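Local coordinates for protein coenzyme A transferase (Yersinia pestis, PDB 3QLI) that probably transfers coenzyme A between acyl-CoA thioesters and carboxylic acids such as acetate, at residues V187-A192 with P310-P316; R283-D287 with I325-N329. All coordinates share one frame; numbering follows the deposited sequence.

Contact 1 of 2, residues V187-A192 with P310-P316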
loop_
_atom_site.group_PDB
_atom_site.type_symbol
_atom_site.label_atom_id
_atom_site.label_comp_id
_atom_site.label_asym_id
_atom_site.label_seq_id
_atom_site.Cartn_x
_atom_site.Cartn_y
_atom_site.Cartn_z
ATOM N N VAL A 187 -8.459 26.825 -15.314
ATOM C CA VAL A 187 -8.950 26.079 -14.161
ATOM C C VAL A 187 -8.349 26.601 -12.867
ATOM O O VAL A 187 -7.155 26.869 -12.812
ATOM C CB VAL A 187 -8.628 24.585 -14.329
ATOM C CG1 VAL A 187 -8.917 23.821 -13.044
ATOM C CG2 VAL A 187 -9.430 24.018 -15.509
ATOM N N GLN A 188 -9.177 26.763 -11.836
ATOM C CA GLN A 188 -8.681 27.178 -10.527
ATOM C C GLN A 188 -8.170 25.965 -9.765
ATOM O O GLN A 188 -8.741 24.869 -9.855
ATOM C CB GLN A 188 -9.790 27.862 -9.714
ATOM C CG GLN A 188 -10.283 29.169 -10.345
ATOM C CD GLN A 188 -11.541 29.722 -9.684
ATOM O OE1 GLN A 188 -11.938 29.284 -8.601
ATOM N NE2 GLN A 188 -12.180 30.687 -10.349
ATOM N N GLY A 189 -7.106 26.155 -9.003
ATOM C CA GLY A 189 -6.577 25.054 -8.223
ATOM C C GLY A 189 -5.315 25.404 -7.477
ATOM O O GLY A 189 -4.769 26.498 -7.630
ATOM N N GLU A 190 -4.845 24.462 -6.670
ATOM C CA GLU A 190 -3.630 24.678 -5.904
ATOM C C GLU A 190 -2.442 24.587 -6.837
ATOM O O GLU A 190 -2.194 23.521 -7.422
ATOM C CB GLU A 190 -3.486 23.643 -4.793
ATOM C CG GLU A 190 -2.136 23.743 -4.088
ATOM C CD GLU A 190 -1.949 22.717 -2.990
ATOM O OE1 GLU A 190 -2.752 21.756 -2.894
ATOM O OE2 GLU A 190 -0.984 22.880 -2.215
ATOM N N ALA A 191 -1.730 25.710 -6.976
ATOM C CA ALA A 191 -0.568 25.810 -7.855
ATOM C C ALA A 191 -0.944 25.555 -9.317
ATOM O O ALA A 191 -0.083 25.230 -10.149
ATOM C CB ALA A 191 0.542 24.848 -7.395
ATOM N N ALA A 192 -2.225 25.712 -9.636
ATOM C CA ALA A 192 -2.686 25.507 -11.013
ATOM C C ALA A 192 -2.307 26.685 -11.900
ATOM O O ALA A 192 -2.163 26.534 -13.105
ATOM C CB ALA A 192 -4.189 25.278 -11.062
ATOM N N PRO A 310 -16.016 28.208 -10.451
ATOM C CA PRO A 310 -15.595 28.538 -9.081
ATOM C C PRO A 310 -15.788 27.396 -8.091
ATOM O O PRO A 310 -15.357 27.517 -6.937
ATOM C CB PRO A 310 -16.523 29.703 -8.689
ATOM C CG PRO A 310 -17.297 30.062 -9.935
ATOM C CD PRO A 310 -17.274 28.877 -10.823
ATOM N N ALA A 311 -16.437 26.317 -8.522
ATOM C CA ALA A 311 -16.676 25.177 -7.638
ATOM C C ALA A 311 -15.912 23.924 -8.053
ATOM O O ALA A 311 -16.202 22.829 -7.576
ATOM C CB ALA A 311 -18.171 24.876 -7.517
ATOM N N ILE A 312 -14.944 24.082 -8.951
ATOM C CA ILE A 312 -14.069 22.975 -9.327
ATOM C C ILE A 312 -12.652 23.431 -9.006
ATOM O O ILE A 312 -12.266 24.559 -9.333
ATOM C CB ILE A 312 -14.237 22.583 -10.826
ATOM C CG1 ILE A 312 -15.660 22.081 -11.085
ATOM C CG2 ILE A 312 -13.241 21.490 -11.244
ATOM C CD1 ILE A 312 -15.994 21.862 -12.558
ATOM N N PHE A 313 -11.882 22.579 -8.335
ATOM C CA PHE A 313 -10.583 23.015 -7.824
ATOM C C PHE A 313 -9.558 21.904 -7.960
ATOM O O PHE A 313 -9.605 20.938 -7.211
ATOM C CB PHE A 313 -10.735 23.428 -6.350
ATOM C CG PHE A 313 -9.570 24.212 -5.804
ATOM C CD1 PHE A 313 -9.409 25.551 -6.125
ATOM C CD2 PHE A 313 -8.673 23.628 -4.929
ATOM C CE1 PHE A 313 -8.349 26.281 -5.611
ATOM C CE2 PHE A 313 -7.620 24.350 -4.406
ATOM C CZ PHE A 313 -7.450 25.679 -4.751
ATOM N N SER A 314 -8.631 22.028 -8.910
ATOM C CA SER A 314 -7.619 20.991 -9.062
ATOM C C SER A 314 -6.581 21.077 -7.945
ATOM O O SER A 314 -6.255 22.163 -7.445
ATOM C CB SER A 314 -6.938 21.069 -10.429
ATOM O OG SER A 314 -6.136 22.223 -10.510
ATOM N N ARG A 315 -6.070 19.919 -7.545
ATOM C CA ARG A 315 -4.983 19.875 -6.573
ATOM C C ARG A 315 -3.940 18.838 -6.987
ATOM O O ARG A 315 -4.235 17.928 -7.766
ATOM C CB ARG A 315 -5.542 19.622 -5.166
ATOM C CG ARG A 315 -6.536 20.715 -4.744
ATOM C CD ARG A 315 -6.806 20.743 -3.239
ATOM N NE ARG A 315 -5.605 21.049 -2.474
ATOM C CZ ARG A 315 -5.594 21.376 -1.183
ATOM N NH1 ARG A 315 -6.734 21.452 -0.507
ATOM N NH2 ARG A 315 -4.437 21.639 -0.569
ATOM N N PRO A 316 -2.704 18.987 -6.497
ATOM C CA PRO A 316 -1.624 18.084 -6.922
ATOM C C PRO A 316 -1.835 16.652 -6.462
ATOM O O PRO A 316 -2.529 16.420 -5.472
ATOM C CB PRO A 316 -0.373 18.669 -6.243
ATOM C CG PRO A 316 -0.886 19.615 -5.193
ATOM C CD PRO A 316 -2.201 20.120 -5.705
HETATM O O HOH W 1 -11.873 25.964 -12.087
#

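Contact 2 of 2, residues R283-D287 with I325-N329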
loop_
_atom_site.group_PDB
_atom_site.type_symbol
_atom_site.label_atom_id
_atom_site.label_comp_id
_atom_site.label_asym_id
_atom_site.label_seq_id
_atom_site.Cartn_x
_atom_site.Cartn_y
_atom_site.Cartn_z
ATOM N N ARG A 283 -20.997 18.248 2.242
ATOM C CA ARG A 283 -20.775 17.272 3.317
ATOM C C ARG A 283 -19.307 16.873 3.483
ATOM O O ARG A 283 -18.967 16.107 4.385
ATOM C CB ARG A 283 -21.645 16.015 3.127
ATOM C CG ARG A 283 -23.125 16.290 2.796
ATOM C CD ARG A 283 -24.005 16.475 4.026
ATOM N NE ARG A 283 -25.413 16.646 3.654
ATOM C CZ ARG A 283 -26.299 15.651 3.549
ATOM N NH1 ARG A 283 -25.937 14.399 3.800
ATOM N NH2 ARG A 283 -27.559 15.909 3.199
ATOM N N LYS A 284 -18.437 17.384 2.618
ATOM C CA LYS A 284 -17.007 17.114 2.752
ATOM C C LYS A 284 -16.399 17.801 3.965
ATOM O O LYS A 284 -16.860 18.860 4.413
ATOM C CB LYS A 284 -16.227 17.524 1.493
ATOM C CG LYS A 284 -16.617 16.756 0.231
ATOM C CD LYS A 284 -15.447 16.679 -0.785
ATOM C CE LYS A 284 -14.986 18.047 -1.221
ATOM N NZ LYS A 284 -13.924 18.014 -2.282
ATOM N N THR A 285 -15.345 17.188 4.488
ATOM C CA THR A 285 -14.553 17.785 5.551
ATOM C C THR A 285 -13.457 18.681 4.959
ATOM O O THR A 285 -13.206 19.782 5.448
ATOM C CB THR A 285 -13.936 16.691 6.436
ATOM O OG1 THR A 285 -14.988 16.005 7.116
ATOM C CG2 THR A 285 -12.941 17.279 7.453
ATOM N N LEU A 286 -12.804 18.211 3.904
ATOM C CA LEU A 286 -11.784 19.018 3.246
ATOM C C LEU A 286 -12.353 19.607 1.968
ATOM O O LEU A 286 -13.226 19.003 1.339
ATOM C CB LEU A 286 -10.559 18.161 2.902
ATOM C CG LEU A 286 -9.879 17.461 4.076
ATOM C CD1 LEU A 286 -8.634 16.658 3.611
ATOM C CD2 LEU A 286 -9.502 18.488 5.141
ATOM N N ASP A 287 -11.844 20.769 1.567
ATOM C CA ASP A 287 -12.265 21.382 0.311
ATOM C C ASP A 287 -13.779 21.510 0.234
ATOM O O ASP A 287 -14.395 21.274 -0.810
ATOM C CB ASP A 287 -11.751 20.557 -0.861
ATOM C CG ASP A 287 -10.262 20.278 -0.756
ATOM O OD1 ASP A 287 -9.461 21.215 -0.949
ATOM O OD2 ASP A 287 -9.898 19.127 -0.466
ATOM N N ILE A 325 -5.427 11.836 3.286
ATOM C CA ILE A 325 -6.284 12.941 2.859
ATOM C C ILE A 325 -7.656 12.434 2.396
ATOM O O ILE A 325 -8.702 12.952 2.801
ATOM C CB ILE A 325 -5.618 13.713 1.712
ATOM C CG1 ILE A 325 -4.353 14.425 2.209
ATOM C CG2 ILE A 325 -6.583 14.718 1.098
ATOM C CD1 ILE A 325 -4.605 15.453 3.300
ATOM N N ILE A 326 -7.656 11.416 1.544
ATOM C CA ILE A 326 -8.914 10.846 1.046
ATOM C C ILE A 326 -9.843 10.481 2.214
ATOM O O ILE A 326 -11.056 10.752 2.181
ATOM C CB ILE A 326 -8.652 9.593 0.185
ATOM C CG1 ILE A 326 -7.912 9.983 -1.109
ATOM C CG2 ILE A 326 -9.968 8.872 -0.156
ATOM C CD1 ILE A 326 -7.106 8.852 -1.715
ATOM N N ALA A 327 -9.253 9.882 3.246
ATOM C CA ALA A 327 -10.003 9.325 4.370
ATOM C C ALA A 327 -10.620 10.386 5.278
ATOM O O ALA A 327 -11.472 10.064 6.106
ATOM C CB ALA A 327 -9.109 8.385 5.199
ATOM N N GLN A 328 -10.187 11.635 5.147
ATOM C CA GLN A 328 -10.721 12.695 6.014
ATOM C C GLN A 328 -12.137 13.106 5.634
ATOM O O GLN A 328 -12.867 13.671 6.447
ATOM C CB GLN A 328 -9.799 13.914 6.036
ATOM C CG GLN A 328 -8.344 13.582 6.414
ATOM C CD GLN A 328 -8.236 12.814 7.712
ATOM O OE1 GLN A 328 -8.739 13.256 8.745
ATOM N NE2 GLN A 328 -7.578 11.640 7.668
ATOM N N ASN A 329 -12.526 12.828 4.398
ATOM C CA ASN A 329 -13.915 13.027 4.008
ATOM C C ASN A 329 -14.721 11.789 4.380
ATOM O O ASN A 329 -14.265 10.669 4.171
ATOM C CB ASN A 329 -14.030 13.348 2.515
ATOM C CG ASN A 329 -13.456 14.717 2.169
ATOM O OD1 ASN A 329 -13.673 15.684 2.899
ATOM N ND2 ASN A 329 -12.715 14.802 1.060
HETATM O O HOH W 2 -11.690 17.053 -0.957
#

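Contact 1 of 2, residues V187-A192 with P310-P316
Gly-189 and Ser-314 form a single parallel beta bridge. Ser-314 N donates to Gln-188 O at 3.0 Å. Ser-314 O then accepts from Glu-190 N at 2.8 Å. The Phe-313 ring lies over the bridge. Gly-189 CA sits on one ring face, 3.5 Å from the Phe-313 centroid, as a CH-pi contact offset toward the rim.

Glu-190 is extended from end to end. Its CG is turned away from the backbone N (chi1 173°), which sends the chain out over Pro-316. CB and CG both lie near Pro-316 CD, with CB at 3.9 Å from that atom. CD keeps Pro-316 CD beside it and comes near Arg-315 NH2. At the tip, OE1 does the binding. It receives Arg-315 NE at 3.0 Å and Arg-315 NH2 at 2.9 Å, a salt bridge in which Arg-315 grips one oxygen side-on with two nitrogens. OE1 lies in the guanidinium plane, but both donors reach it from one face of the carboxylate, whose plane is turned 65° from the guanidinium. Arg-315 NH1 has a second acid, Asp-287.

Ser-314 OG is hydrogen-bonded to Asn-163, which also binds Glu-190 O. A water accepts from Gln-188 N and donates to Ile-312 O. On its other side, strand 312-314 pairs with strand 291-293. The contact is a short parallel beta bridge adding the loop before strand 193-195 to that pair, and it ties the N-terminal family region to the C-terminal one.

Contact 2 of 2, residues R283-D287 with I325-N329
Asn-329 reaches across with its side-chain amide and binds two consecutive backbone N-H groups of the loop 283-287. Its OD1 accepts from Thr-285 N at 2.8 Å and from Leu-286 N at 2.9 Å. The Leu-286 bond is nearly straight (171°) and lies in the carbonyl plane. The Thr-285 bond is more bent (132°), with its donor tilted from that plane. Asn-329 CG points opposite its own carbonyl carbon (chi1 -69°), which swings the amide toward the loop. The Lys-284 chain passes obliquely alongside this amide, with CB 3.4 Å from Asn-329 OD1. It then bends at chi3 and takes NZ away, to Arg-290 O and Ile-261 O.

Leu-286 meets Ile-325 of helix 323-326 with one methyl. Its CD1 lies 3.8 Å from Ile-325 CG2, and the two side chains cross at about a right angle. The same CD1 touches Gln-328 CB at 3.8 Å. Gln-328 folds back at chi2, and its NE2 binds His-324 O. Thr-285 CB lies 3.2 Å from Gln-328 O.

A water accepts from Asn-329 ND2 and Lys-284 NZ and donates to Asp-287 OD2. With N-H donors on OD1 and a water on ND2, both ends of the amide are matched and its rotation is fixed. The loop is thus held by a neutral amide. The water links lysine to aspartate, but it is one link among several, since Asp-287 also forms salt bridges with Arg-290 and Arg-315.

How the contacts relate
Contacts 1 and 2 lie on the same side of the chain's centre, with their centres about 16 Å apart. Their segments alternate along the chain: 187-192, 283-287, 310-316, 325-329. They touch directly through a salt bridge, Arg-315 NH1 to Asp-287 OD1 at 2.8 Å. Strand 291-293 touches both: it pairs with strand 312-314 of contact 1, and Lys-284 and Asp-287 of contact 2 pack on its Val-292. Tyr-319 also joins them: it makes a cation-pi contact with Arg-315, and its OH is hydrogen-bonded to Asp-287 OD2. The side chains of Arg-315 and Ile-325 are each about 11 Å from that of Glu-264, seen covalently joined to coenzyme A though not in this chain, so both contacts lie near that site.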